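Long-range contacts in paenibacillus xanthan lyase (Paenibacillus, PDB 6F2P), which cleaves the polysaccharide xanthan by an eliminative lyase reaction, acting on its mannosyl-glucuronosyl side-chain linkage: residues 908-913 with 1030-1035; 915-920 with 950-955; 922-927 with 937-942; 965-970 with 1000-1005. All coordinates share one frame; numbering follows the deposited sequence.

Contact 1 (908-913 with 1030-1035); sequences IVDNAD and VADAVK. With CA (calcium ion), chain G.
Asn911 OD1, Asp1032 OD1 and both carboxylate oxygens of Asp910 close on one calcium ion, so the metal ties the loop end of 908-913 to 1030-1035. The shortest of the four distances to the metal is that of Asn911 OD1, 2.3 Å. Asp1032 binds through a single oxygen, its OD1 lying 2.5 Å from the metal. Asp910 chelates unevenly, its OD1 at 2.6 Å and its OD2 at the longer 2.9 Å from the ion. The Asp1032 carboxylate swings out opposite its own backbone N (chi1 -171°), and this carries OD1 back to the metal although the CB bond leaves in the other direction. The backbone carbonyls of Tyr933 and Asp936 complete the site. Next to the calcium site the two segments run antiparallel, as strands 907-910 and 1030-1039 of the Golvesin C-terminal domain, which belongs to the galactose-binding-like beta-sandwich clan. Val909 and Val1034 form the hydrogen-bonded pair: Val909 N reaches Val1034 O at 3.0 Å, nearly straight at 166°, and Val1034 N returns to Val909 O at 3.1 Å, in the carbonyl plane. Their side chains lie alongside each other, Val909 CB 3.9 Å from Val1034 CG2, and both rest on Phe952 of the facing sheet. On the other face, which also carries the metal-binding Asp910, Ile908 CG1 lies against Lys1035 CD, the two side chains running side by side. Asp910 N is held by Asp913 OD2 from above the carboxylate plane, and a weak bond runs from Ala912 N to Asp910 OD2.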
loop_
_atom_site.group_PDB
_atom_site.type_symbol
_atom_site.label_atom_id
_atom_site.label_comp_id
_atom_site.label_asym_id
_atom_site.label_seq_id
_atom_site.Cartn_x
_atom_site.Cartn_y
_atom_site.Cartn_z
ATOM N N ILE A 908 -47.265 14.203 -10.760
ATOM C CA ILE A 908 -48.370 15.154 -10.900
ATOM C C ILE A 908 -48.210 16.007 -12.155
ATOM O O ILE A 908 -47.128 16.521 -12.434
ATOM C CB ILE A 908 -48.485 16.099 -9.689
ATOM C CG1 ILE A 908 -48.735 15.305 -8.408
ATOM C CG2 ILE A 908 -49.597 17.132 -9.914
ATOM C CD1 ILE A 908 -48.932 16.172 -7.169
ATOM N N VAL A 909 -49.287 16.148 -12.921
ATOM C CA VAL A 909 -49.263 17.017 -14.091
ATOM C C VAL A 909 -50.337 18.091 -13.983
ATOM O O VAL A 909 -51.518 17.777 -13.874
ATOM C CB VAL A 909 -49.444 16.227 -15.391
ATOM C CG1 VAL A 909 -49.162 17.118 -16.576
ATOM C CG2 VAL A 909 -48.514 15.027 -15.409
ATOM N N ASP A 910 -49.914 19.355 -13.986
ATOM C CA ASP A 910 -50.838 20.483 -13.909
ATOM C C ASP A 910 -51.063 21.009 -15.319
ATOM O O ASP A 910 -50.319 20.657 -16.227
ATOM C CB ASP A 910 -50.265 21.581 -13.009
ATOM C CG ASP A 910 -51.308 22.604 -12.596
ATOM O OD1 ASP A 910 -52.194 22.251 -11.787
ATOM O OD2 ASP A 910 -51.242 23.759 -13.072
ATOM N N ASN A 911 -52.088 21.831 -15.518
ATOM C CA ASN A 911 -52.373 22.351 -16.855
ATOM C C ASN A 911 -51.287 23.308 -17.338
ATOM O O ASN A 911 -51.144 23.550 -18.540
ATOM C CB ASN A 911 -53.723 23.046 -16.879
ATOM C CG ASN A 911 -53.849 24.083 -15.794
ATOM O OD1 ASN A 911 -53.983 23.749 -14.618
ATOM N ND2 ASN A 911 -53.805 25.354 -16.180
ATOM N N ALA A 912 -50.532 23.854 -16.388
ATOM C CA ALA A 912 -49.372 24.686 -16.691
ATOM C C ALA A 912 -48.502 24.807 -15.452
ATOM O O ALA A 912 -48.872 25.551 -14.544
ATOM C CB ALA A 912 -49.811 26.071 -17.151
ATOM N N ASP A 913 -47.372 24.097 -15.349
ATOM C CA ASP A 913 -46.826 23.067 -16.266
ATOM C C ASP A 913 -46.410 23.401 -17.698
ATOM O O ASP A 913 -47.213 23.810 -18.536
ATOM C CB ASP A 913 -47.568 21.733 -16.175
ATOM C CG ASP A 913 -47.144 20.918 -14.965
ATOM O OD1 ASP A 913 -46.897 21.524 -13.902
ATOM O OD2 ASP A 913 -47.046 19.676 -15.084
ATOM N N VAL A 1030 -63.833 21.528 -17.476
ATOM C CA VAL A 1030 -62.638 22.014 -16.784
ATOM C C VAL A 1030 -61.475 21.022 -16.883
ATOM O O VAL A 1030 -61.666 19.814 -16.755
ATOM C CB VAL A 1030 -62.943 22.319 -15.285
ATOM C CG1 VAL A 1030 -61.664 22.494 -14.475
ATOM C CG2 VAL A 1030 -63.838 23.547 -15.159
ATOM N N ALA A 1031 -60.274 21.542 -17.124
ATOM C CA ALA A 1031 -59.048 20.745 -17.088
ATOM C C ALA A 1031 -58.096 21.323 -16.041
ATOM O O ALA A 1031 -57.772 22.509 -16.088
ATOM C CB ALA A 1031 -58.379 20.722 -18.464
ATOM N N ASP A 1032 -57.648 20.490 -15.102
ATOM C CA ASP A 1032 -56.821 20.967 -13.991
ATOM C C ASP A 1032 -55.543 20.137 -13.798
ATOM O O ASP A 1032 -54.475 20.509 -14.293
ATOM C CB ASP A 1032 -57.648 21.007 -12.698
ATOM C CG ASP A 1032 -56.931 21.702 -11.555
ATOM O OD1 ASP A 1032 -56.023 22.521 -11.817
ATOM O OD2 ASP A 1032 -57.291 21.437 -10.386
ATOM N N ALA A 1033 -55.653 19.019 -13.083
ATOM C CA ALA A 1033 -54.486 18.185 -12.797
ATOM C C ALA A 1033 -54.783 16.685 -12.621
ATOM O O ALA A 1033 -55.867 16.291 -12.169
ATOM C CB ALA A 1033 -53.734 18.725 -11.579
ATOM N N VAL A 1034 -53.799 15.865 -12.991
ATOM C CA VAL A 1034 -53.839 14.425 -12.760
ATOM C C VAL A 1034 -52.678 13.993 -11.860
ATOM O O VAL A 1034 -51.671 14.698 -11.749
ATOM C CB VAL A 1034 -53.776 13.634 -14.083
ATOM C CG1 VAL A 1034 -54.861 14.108 -15.036
ATOM C CG2 VAL A 1034 -52.409 13.782 -14.725
ATOM N N LYS A 1035 -52.822 12.839 -11.215
ATOM C CA LYS A 1035 -51.762 12.299 -10.363
ATOM C C LYS A 1035 -51.734 10.778 -10.388
ATOM O O LYS A 1035 -52.715 10.119 -10.050
ATOM C CB LYS A 1035 -51.891 12.790 -8.917
ATOM C CG LYS A 1035 -50.774 12.297 -8.011
ATOM C CD LYS A 1035 -50.746 13.012 -6.664
ATOM C CE LYS A 1035 -51.914 12.625 -5.777
ATOM N NZ LYS A 1035 -51.721 13.094 -4.367
HETATM CA CA CA G . -54.029 23.947 -12.337
#

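Contact 2 (915-920 with 950-955); sequences AGVTKV and VTFTPN
Thr918 and Thr951 face each other as the hydrogen-bonded pair of two antiparallel strands. Thr951 N gives a sound bond to Thr918 O (3.1 Å), arriving tilted from the carbonyl plane, whereas the return bond from Thr918 N to Thr951 O is weak. A water donates to the same Thr918 O and also bonds Thr951 OG1, 2.7 Å away. Thr951 turns that hydroxyl to lie beside its own backbone N (chi1 -60°), from where it can share the water with the carbonyl across the strand gap. Two residues along, Thr953 N meets Gly916 O almost linearly (177°) and in the carbonyl plane, at 2.8 Å. Gly916 has a positive phi of 109°, a conformation that calls for glycine, and so turns the chain into strand 917-920. This strand is the outermost one of a five-stranded antiparallel sheet in the Golvesin-type sandwich, with strand 949-952 as its neighbour. Val917, Lys919, Val950 and Phe952 share the face turned toward the other sheet. There Val917 CG1 touches Val950 CG1 diagonally at 4.1 Å, and Val917 CG2 comes obliquely to Phe952 CD2 at 4.3 Å. Lys919 adds only its CG, loosely placed beside Val950 CG2, before its amine leads away. In the next shell, Phe952 packs on Val909 and Val1034, and Val950 packs on Ala1031 and Trp923. Backbone bonds of Val950 to Ile1020 and of Phe952 to Ile1018 anchor strand 949-952 on its far side, along strand 1017-1021.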
loop_
_atom_site.group_PDB
_atom_site.type_symbol
_atom_site.label_atom_id
_atom_site.label_comp_id
_atom_site.label_asym_id
_atom_site.label_seq_id
_atom_site.Cartn_x
_atom_site.Cartn_y
_atom_site.Cartn_z
ATOM N N ALA A 915 -44.232 21.164 -19.346
ATOM C CA ALA A 915 -44.042 19.878 -20.003
ATOM C C ALA A 915 -45.114 18.874 -19.588
ATOM O O ALA A 915 -45.453 18.754 -18.402
ATOM C CB ALA A 915 -42.655 19.328 -19.706
ATOM N N GLY A 916 -45.644 18.159 -20.577
ATOM C CA GLY A 916 -46.611 17.106 -20.325
ATOM C C GLY A 916 -48.016 17.464 -20.765
ATOM O O GLY A 916 -48.890 16.603 -20.850
ATOM N N VAL A 917 -48.245 18.739 -21.046
ATOM C CA VAL A 917 -49.556 19.154 -21.512
ATOM C C VAL A 917 -49.531 19.575 -22.976
ATOM O O VAL A 917 -48.714 20.397 -23.393
ATOM C CB VAL A 917 -50.136 20.282 -20.648
ATOM C CG1 VAL A 917 -51.560 20.597 -21.079
ATOM C CG2 VAL A 917 -50.104 19.877 -19.193
ATOM N N THR A 918 -50.418 18.977 -23.758
ATOM C CA THR A 918 -50.631 19.397 -25.131
ATOM C C THR A 918 -52.126 19.602 -25.308
ATOM O O THR A 918 -52.913 18.694 -25.054
ATOM C CB THR A 918 -50.101 18.356 -26.144
ATOM O OG1 THR A 918 -50.716 17.087 -25.901
ATOM C CG2 THR A 918 -48.588 18.209 -26.022
ATOM N N LYS A 919 -52.522 20.803 -25.714
ATOM C CA LYS A 919 -53.940 21.114 -25.873
ATOM C C LYS A 919 -54.377 21.031 -27.330
ATOM O O LYS A 919 -53.550 20.988 -28.245
ATOM C CB LYS A 919 -54.264 22.504 -25.312
ATOM C CG LYS A 919 -53.760 22.739 -23.893
ATOM C CD LYS A 919 -54.141 24.122 -23.373
ATOM C CE LYS A 919 -53.374 24.462 -22.097
ATOM N NZ LYS A 919 -53.780 25.768 -21.500
ATOM N N VAL A 920 -55.688 20.985 -27.528
ATOM C CA VAL A 920 -56.287 21.130 -28.849
ATOM C C VAL A 920 -57.502 22.035 -28.683
ATOM O O VAL A 920 -58.346 21.798 -27.816
ATOM C CB VAL A 920 -56.682 19.768 -29.472
ATOM C CG1 VAL A 920 -57.706 19.959 -30.580
ATOM C CG2 VAL A 920 -55.446 19.033 -29.998
ATOM N N VAL A 950 -57.578 18.236 -23.833
ATOM C CA VAL A 950 -56.383 18.491 -23.031
ATOM C C VAL A 950 -55.754 17.152 -22.644
ATOM O O VAL A 950 -56.390 16.347 -21.965
ATOM C CB VAL A 950 -56.715 19.295 -21.748
ATOM C CG1 VAL A 950 -55.482 19.440 -20.869
ATOM C CG2 VAL A 950 -57.279 20.661 -22.100
ATOM N N THR A 951 -54.517 16.911 -23.075
ATOM C CA THR A 951 -53.858 15.617 -22.850
ATOM C C THR A 951 -52.684 15.672 -21.864
ATOM O O THR A 951 -51.611 16.179 -22.190
ATOM C CB THR A 951 -53.360 14.996 -24.181
ATOM O OG1 THR A 951 -54.469 14.785 -25.062
ATOM C CG2 THR A 951 -52.669 13.668 -23.934
ATOM N N PHE A 952 -52.892 15.131 -20.664
ATOM C CA PHE A 952 -51.837 15.033 -19.656
ATOM C C PHE A 952 -50.963 13.801 -19.894
ATOM O O PHE A 952 -51.402 12.676 -19.670
ATOM C CB PHE A 952 -52.439 14.928 -18.250
ATOM C CG PHE A 952 -53.315 16.088 -17.855
ATOM C CD1 PHE A 952 -54.674 16.079 -18.132
ATOM C CD2 PHE A 952 -52.787 17.172 -17.173
ATOM C CE1 PHE A 952 -55.491 17.138 -17.755
ATOM C CE2 PHE A 952 -53.599 18.239 -16.792
ATOM C CZ PHE A 952 -54.954 18.219 -17.086
ATOM N N THR A 953 -49.727 14.005 -20.334
ATOM C CA THR A 953 -48.790 12.895 -20.502
ATOM C C THR A 953 -47.725 12.895 -19.403
ATOM O O THR A 953 -46.762 13.658 -19.469
ATOM C CB THR A 953 -48.100 12.931 -21.889
ATOM O OG1 THR A 953 -49.093 13.022 -22.921
ATOM C CG2 THR A 953 -47.252 11.680 -22.106
ATOM N N PRO A 954 -47.898 12.037 -18.384
ATOM C CA PRO A 954 -46.934 11.943 -17.281
ATOM C C PRO A 954 -45.681 11.174 -17.673
ATOM O O PRO A 954 -45.711 10.371 -18.607
ATOM C CB PRO A 954 -47.697 11.145 -16.225
ATOM C CG PRO A 954 -48.595 10.273 -17.022
ATOM C CD PRO A 954 -49.032 11.114 -18.197
ATOM N N ASN A 955 -44.590 11.431 -16.958
ATOM C CA ASN A 955 -43.362 10.671 -17.125
ATOM C C ASN A 955 -43.287 9.605 -16.035
ATOM O O ASN A 955 -42.948 9.894 -14.885
ATOM C CB ASN A 955 -42.148 11.594 -17.052
ATOM C CG ASN A 955 -40.884 10.939 -17.568
ATOM O OD1 ASN A 955 -40.799 9.713 -17.674
ATOM N ND2 ASN A 955 -39.889 11.757 -17.890
HETATM O O HOH W 1 -54.917 17.089 -26.371
#

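Contact 3 (922-927 with 937-942); sequences TWTGTN and YIHDGN
Asp940 CB lies over one face of the Trp923 indole, 4.0 Å from the centroid of its six-membered ring and 19° off the ring normal, a CH-pi contact. His939 N meets the edge of that indole in its plane. The imidazole of His939 carries Thr924 O above one face, displaced toward the rim, while Thr924 CG2 runs alongside to His939 CE1 at 3.6 Å. With its CG tucked between backbone N and carbonyl carbon (chi1 65°), the His939 ring is folded back over the partner strand. Tyr937 does likewise, taking Thr926 O over a face and Thr926 CG2 against the CE1-CZ-OH end of Tyr937, 3.6 Å from OH. The backbone forms a beta hairpin: Thr924 N bonds His939 O at 2.8 Å in the carbonyl plane, and His939 N bonds Thr924 O from above the plane of the Thr924 carbonyl. Beyond, Thr926 N reaches Tyr937 O at 3.2 Å. Trp923 NE1 is bonded to Val920 O, while Asp940 makes a salt bridge to Lys945 and accepts a bond from Val1029 N. Strand 937-939 continues the sheet against strand 1030-1039, and Ile938 and Trp923 pack on Val950 of the opposing strand 949-952.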
loop_
_atom_site.group_PDB
_atom_site.type_symbol
_atom_site.label_atom_id
_atom_site.label_comp_id
_atom_site.label_asym_id
_atom_site.label_seq_id
_atom_site.Cartn_x
_atom_site.Cartn_y
_atom_site.Cartn_z
ATOM N N THR A 922 -59.187 26.120 -28.160
ATOM C CA THR A 922 -58.944 27.296 -27.337
ATOM C C THR A 922 -59.509 27.135 -25.928
ATOM O O THR A 922 -60.726 27.066 -25.740
ATOM C CB THR A 922 -59.543 28.550 -28.001
ATOM O OG1 THR A 922 -59.161 28.578 -29.382
ATOM C CG2 THR A 922 -59.050 29.820 -27.315
ATOM N N TRP A 923 -58.616 27.082 -24.944
ATOM C CA TRP A 923 -59.010 26.931 -23.543
ATOM C C TRP A 923 -58.713 28.210 -22.752
ATOM O O TRP A 923 -57.729 28.896 -23.017
ATOM C CB TRP A 923 -58.299 25.723 -22.912
ATOM C CG TRP A 923 -58.681 24.405 -23.544
ATOM C CD1 TRP A 923 -58.252 23.915 -24.748
ATOM C CD2 TRP A 923 -59.571 23.415 -23.004
ATOM N NE1 TRP A 923 -58.824 22.687 -24.992
ATOM C CE2 TRP A 923 -59.637 22.359 -23.937
ATOM C CE3 TRP A 923 -60.319 23.322 -21.825
ATOM C CZ2 TRP A 923 -60.416 21.222 -23.724
ATOM C CZ3 TRP A 923 -61.094 22.194 -21.616
ATOM C CH2 TRP A 923 -61.135 21.160 -22.561
ATOM N N THR A 924 -59.563 28.514 -21.775
ATOM C CA THR A 924 -59.494 29.776 -21.036
ATOM C C THR A 924 -59.227 29.563 -19.537
ATOM O O THR A 924 -59.952 28.816 -18.876
ATOM C CB THR A 924 -60.810 30.573 -21.225
ATOM O OG1 THR A 924 -60.827 31.160 -22.532
ATOM C CG2 THR A 924 -60.958 31.667 -20.173
ATOM N N GLY A 925 -58.201 30.228 -19.002
ATOM C CA GLY A 925 -57.817 30.054 -17.605
ATOM C C GLY A 925 -58.346 31.101 -16.635
ATOM O O GLY A 925 -58.631 32.227 -17.037
ATOM N N THR A 926 -58.469 30.741 -15.356
ATOM C CA THR A 926 -58.942 31.687 -14.338
ATOM C C THR A 926 -58.593 31.278 -12.894
ATOM O O THR A 926 -58.135 30.160 -12.649
ATOM C CB THR A 926 -60.463 31.966 -14.475
ATOM O OG1 THR A 926 -60.800 33.190 -13.808
ATOM C CG2 THR A 926 -61.282 30.828 -13.896
ATOM N N ASN A 927 -58.809 32.196 -11.949
ATOM C CA ASN A 927 -58.439 32.000 -10.545
ATOM C C ASN A 927 -59.646 32.055 -9.635
ATOM O O ASN A 927 -59.514 32.292 -8.436
ATOM C CB ASN A 927 -57.495 33.113 -10.090
ATOM C CG ASN A 927 -56.173 33.088 -10.811
ATOM O OD1 ASN A 927 -56.087 33.446 -11.990
ATOM N ND2 ASN A 927 -55.121 32.682 -10.101
ATOM N N TYR A 937 -56.857 27.031 -13.429
ATOM C CA TYR A 937 -57.331 25.883 -14.196
ATOM C C TYR A 937 -57.811 26.416 -15.541
ATOM O O TYR A 937 -57.863 27.623 -15.737
ATOM C CB TYR A 937 -58.470 25.168 -13.470
ATOM C CG TYR A 937 -59.542 26.085 -12.930
ATOM C CD1 TYR A 937 -60.600 26.498 -13.728
ATOM C CD2 TYR A 937 -59.499 26.530 -11.615
ATOM C CE1 TYR A 937 -61.582 27.335 -13.231
ATOM C CE2 TYR A 937 -60.476 27.365 -11.108
ATOM C CZ TYR A 937 -61.516 27.765 -11.917
ATOM O OH TYR A 937 -62.491 28.599 -11.410
ATOM N N ILE A 938 -58.159 25.533 -16.468
ATOM C CA ILE A 938 -58.649 25.985 -17.763
ATOM C C ILE A 938 -60.032 25.414 -18.099
ATOM O O ILE A 938 -60.461 24.424 -17.506
ATOM C CB ILE A 938 -57.639 25.691 -18.896
ATOM C CG1 ILE A 938 -57.268 24.209 -18.930
ATOM C CG2 ILE A 938 -56.387 26.525 -18.715
ATOM C CD1 ILE A 938 -56.349 23.848 -20.080
ATOM N N HIS A 939 -60.736 26.060 -19.027
ATOM C CA HIS A 939 -62.057 25.592 -19.448
ATOM C C HIS A 939 -62.349 25.865 -20.925
ATOM O O HIS A 939 -61.733 26.740 -21.536
ATOM C CB HIS A 939 -63.173 26.136 -18.537
ATOM C CG HIS A 939 -63.338 27.626 -18.579
ATOM N ND1 HIS A 939 -63.765 28.299 -19.704
ATOM C CD2 HIS A 939 -63.161 28.569 -17.622
ATOM C CE1 HIS A 939 -63.830 29.593 -19.443
ATOM N NE2 HIS A 939 -63.469 29.783 -18.187
ATOM N N ASP A 940 -63.288 25.106 -21.488
ATOM C CA ASP A 940 -63.577 25.156 -22.924
ATOM C C ASP A 940 -64.588 26.244 -23.294
ATOM O O ASP A 940 -64.869 26.469 -24.477
ATOM C CB ASP A 940 -64.060 23.791 -23.433
ATOM C CG ASP A 940 -65.440 23.414 -22.905
ATOM O OD1 ASP A 940 -65.770 23.777 -21.751
ATOM O OD2 ASP A 940 -66.193 22.749 -23.656
ATOM N N GLY A 941 -65.129 26.913 -22.280
ATOM C CA GLY A 941 -66.068 27.994 -22.495
ATOM C C GLY A 941 -67.411 27.509 -23.000
ATOM O O GLY A 941 -68.117 28.233 -23.703
ATOM N N ASN A 942 -67.760 26.280 -22.624
ATOM C CA ASN A 942 -69.002 25.624 -23.049
ATOM C C ASN A 942 -69.286 25.771 -24.539
ATOM O O ASN A 942 -70.434 25.952 -24.938
ATOM C CB ASN A 942 -70.207 26.113 -22.231
ATOM C CG ASN A 942 -71.285 25.041 -22.075
ATOM O OD1 ASN A 942 -71.334 24.081 -22.843
ATOM N ND2 ASN A 942 -72.148 25.202 -21.075
#

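Contact 4 (965-970 with 1000-1005); sequences YMMWAA and GVWNLL
Met967 extends through its first two torsions (chi1 -178°) and bends at the third (chi3 -62°), which sets its methyl CE squarely over Trp1002. Met967 CE stands 3.6 Å from the centroid of the Trp1002 five-membered ring, and Met967 SD lies farther off above the six-membered ring, a Met-aromatic contact. Tyr965 lays a ring face under Leu1004: Leu1004 CD1 sits over the centre, 3.9 Å from the Tyr965 ring centroid. Tyr965 CB also touches Trp1002 CE3 at 3.7 Å, the two side chains crossing at about a right angle. On the other side of the sheet, Asn1003 ND2 is poised over a face of the Trp968 indole toward its rim, with amide and ring planes 33° apart. Asn998 O takes a bond from that ND2, and Gly997 O one from Trp968 NE1. Nearby, Met966 CB packs on Leu1005 CD1 at 4.0 Å. Met966 and Asn1003 form an antiparallel hydrogen-bonded pair, Met966 N to Asn1003 O at 2.8 Å and Asn1003 N to Met966 O at 2.7 Å. Past the paired strands, Gly1000 N bonds Trp968 O at 3.1 Å. Strand 960-967 lies between strand 1003-1010 and strand 1030-1039, bonded to the latter through Tyr965-Lys1035 and Met967-Ala1033. Trp1002 reaches over to a cation-pi contact with Lys1035, while Met966 faces Ile1018 and Ile1020 of the opposing sheet.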
loop_
_atom_site.group_PDB
_atom_site.type_symbol
_atom_site.label_atom_id
_atom_site.label_comp_id
_atom_site.label_asym_id
_atom_site.label_seq_id
_atom_site.Cartn_x
_atom_site.Cartn_y
_atom_site.Cartn_z
ATOM N N TYR A 965 -55.519 9.600 -10.446
ATOM C CA TYR A 965 -56.403 10.601 -9.841
ATOM C C TYR A 965 -56.557 11.837 -10.714
ATOM O O TYR A 965 -55.709 12.125 -11.556
ATOM C CB TYR A 965 -55.889 11.041 -8.474
ATOM C CG TYR A 965 -55.837 9.949 -7.440
ATOM C CD1 TYR A 965 -54.765 9.070 -7.387
ATOM C CD2 TYR A 965 -56.851 9.805 -6.504
ATOM C CE1 TYR A 965 -54.708 8.071 -6.443
ATOM C CE2 TYR A 965 -56.801 8.806 -5.550
ATOM C CZ TYR A 965 -55.723 7.943 -5.525
ATOM O OH TYR A 965 -55.650 6.945 -4.581
ATOM N N MET A 966 -57.646 12.570 -10.505
ATOM C CA MET A 966 -57.847 13.850 -11.175
ATOM C C MET A 966 -58.571 14.854 -10.273
ATOM O O MET A 966 -59.472 14.498 -9.505
ATOM C CB MET A 966 -58.598 13.672 -12.493
ATOM C CG MET A 966 -58.842 14.981 -13.228
ATOM S SD MET A 966 -59.801 14.824 -14.745
ATOM C CE MET A 966 -58.632 14.002 -15.829
ATOM N N MET A 967 -58.152 16.109 -10.360
ATOM C CA MET A 967 -58.783 17.183 -9.615
ATOM C C MET A 967 -59.330 18.194 -10.608
ATOM O O MET A 967 -58.806 18.322 -11.717
ATOM C CB MET A 967 -57.759 17.845 -8.701
ATOM C CG MET A 967 -58.303 18.958 -7.829
ATOM S SD MET A 967 -57.036 19.530 -6.695
ATOM C CE MET A 967 -56.751 18.037 -5.746
ATOM N N TRP A 968 -60.387 18.901 -10.219
ATOM C CA TRP A 968 -60.969 19.931 -11.070
ATOM C C TRP A 968 -61.732 20.973 -10.251
ATOM O O TRP A 968 -61.932 20.808 -9.044
ATOM C CB TRP A 968 -61.887 19.303 -12.127
ATOM C CG TRP A 968 -62.948 18.408 -11.547
ATOM C CD1 TRP A 968 -64.015 18.786 -10.781
ATOM C CD2 TRP A 968 -63.043 16.985 -11.689
ATOM N NE1 TRP A 968 -64.766 17.689 -10.436
ATOM C CE2 TRP A 968 -64.193 16.570 -10.981
ATOM C CE3 TRP A 968 -62.270 16.020 -12.346
ATOM C CZ2 TRP A 968 -64.587 15.234 -10.911
ATOM C CZ3 TRP A 968 -62.661 14.692 -12.274
ATOM C CH2 TRP A 968 -63.811 14.313 -11.563
ATOM N N ALA A 969 -62.159 22.038 -10.927
ATOM C CA ALA A 969 -62.946 23.103 -10.310
ATOM C C ALA A 969 -64.459 22.892 -10.459
ATOM O O ALA A 969 -65.018 23.078 -11.543
ATOM C CB ALA A 969 -62.531 24.454 -10.871
ATOM N N ALA A 970 -65.120 22.517 -9.366
ATOM C CA ALA A 970 -66.538 22.161 -9.416
ATOM C C ALA A 970 -67.453 23.365 -9.224
ATOM O O ALA A 970 -67.095 24.319 -8.534
ATOM C CB ALA A 970 -66.854 21.082 -8.383
ATOM N N GLY A 1000 -61.703 20.137 -6.045
ATOM C CA GLY A 1000 -60.699 20.412 -5.031
ATOM C C GLY A 1000 -60.021 19.175 -4.472
ATOM O O GLY A 1000 -58.967 19.267 -3.843
ATOM N N VAL A 1001 -60.628 18.015 -4.700
ATOM C CA VAL A 1001 -60.088 16.755 -4.205
ATOM C C VAL A 1001 -59.514 15.906 -5.334
ATOM O O VAL A 1001 -59.814 16.133 -6.513
ATOM C CB VAL A 1001 -61.166 15.939 -3.468
ATOM C CG1 VAL A 1001 -61.473 16.569 -2.121
ATOM C CG2 VAL A 1001 -62.424 15.838 -4.325
ATOM N N TRP A 1002 -58.683 14.932 -4.965
ATOM C CA TRP A 1002 -58.158 13.967 -5.924
ATOM C C TRP A 1002 -59.180 12.866 -6.154
ATOM O O TRP A 1002 -59.507 12.104 -5.244
ATOM C CB TRP A 1002 -56.840 13.360 -5.443
ATOM C CG TRP A 1002 -55.667 14.275 -5.595
ATOM C CD1 TRP A 1002 -54.867 14.758 -4.597
ATOM C CD2 TRP A 1002 -55.163 14.827 -6.816
ATOM N NE1 TRP A 1002 -53.894 15.574 -5.126
ATOM C CE2 TRP A 1002 -54.056 15.633 -6.486
ATOM C CE3 TRP A 1002 -55.538 14.715 -8.159
ATOM C CZ2 TRP A 1002 -53.321 16.324 -7.450
ATOM C CZ3 TRP A 1002 -54.806 15.401 -9.115
ATOM C CH2 TRP A 1002 -53.711 16.196 -8.753
ATOM N N ASN A 1003 -59.689 12.792 -7.376
ATOM C CA ASN A 1003 -60.716 11.817 -7.700
ATOM C C ASN A 1003 -60.119 10.608 -8.390
ATOM O O ASN A 1003 -59.488 10.731 -9.441
ATOM C CB ASN A 1003 -61.807 12.458 -8.567
ATOM C CG ASN A 1003 -62.666 13.431 -7.786
ATOM O OD1 ASN A 1003 -63.209 13.084 -6.735
ATOM N ND2 ASN A 1003 -62.772 14.662 -8.278
ATOM N N LEU A 1004 -60.310 9.439 -7.795
ATOM C CA LEU A 1004 -59.772 8.218 -8.371
ATOM C C LEU A 1004 -60.537 7.821 -9.634
ATOM O O LEU A 1004 -61.722 7.497 -9.572
ATOM C CB LEU A 1004 -59.811 7.093 -7.341
ATOM C CG LEU A 1004 -59.125 5.801 -7.765
ATOM C CD1 LEU A 1004 -57.725 6.115 -8.261
ATOM C CD2 LEU A 1004 -59.077 4.825 -6.604
ATOM N N LEU A 1005 -59.851 7.849 -10.775
ATOM C CA LEU A 1005 -60.447 7.467 -12.057
ATOM C C LEU A 1005 -60.341 5.968 -12.292
ATOM O O LEU A 1005 -61.289 5.335 -12.750
ATOM C CB LEU A 1005 -59.774 8.199 -13.221
ATOM C CG LEU A 1005 -59.694 9.722 -13.131
ATOM C CD1 LEU A 1005 -59.287 10.311 -14.465
ATOM C CD2 LEU A 1005 -61.016 10.304 -12.664
#

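All four contacts belong to the Golvesin C-terminal domain, at the far end of the chain from the helical lyase domain. Contact 1 spans nearly the whole domain in sequence; within that span contact 3 falls between the two segments of contact 2, and contact 4 follows. Contacts 1, 3 and 4 share one antiparallel sheet, in which strand 1030-1039 is flanked by strands 907-910, 937-939 and 960-967. Contact 2 lies in the facing five-stranded sheet, its centre about 8 Å from that of contact 1, with Phe952 between the two sheets. The centres of contacts 3 and 4 are about 13 and 10 Å from that of contact 1, whose calcium joins both ends of the domain's sequence.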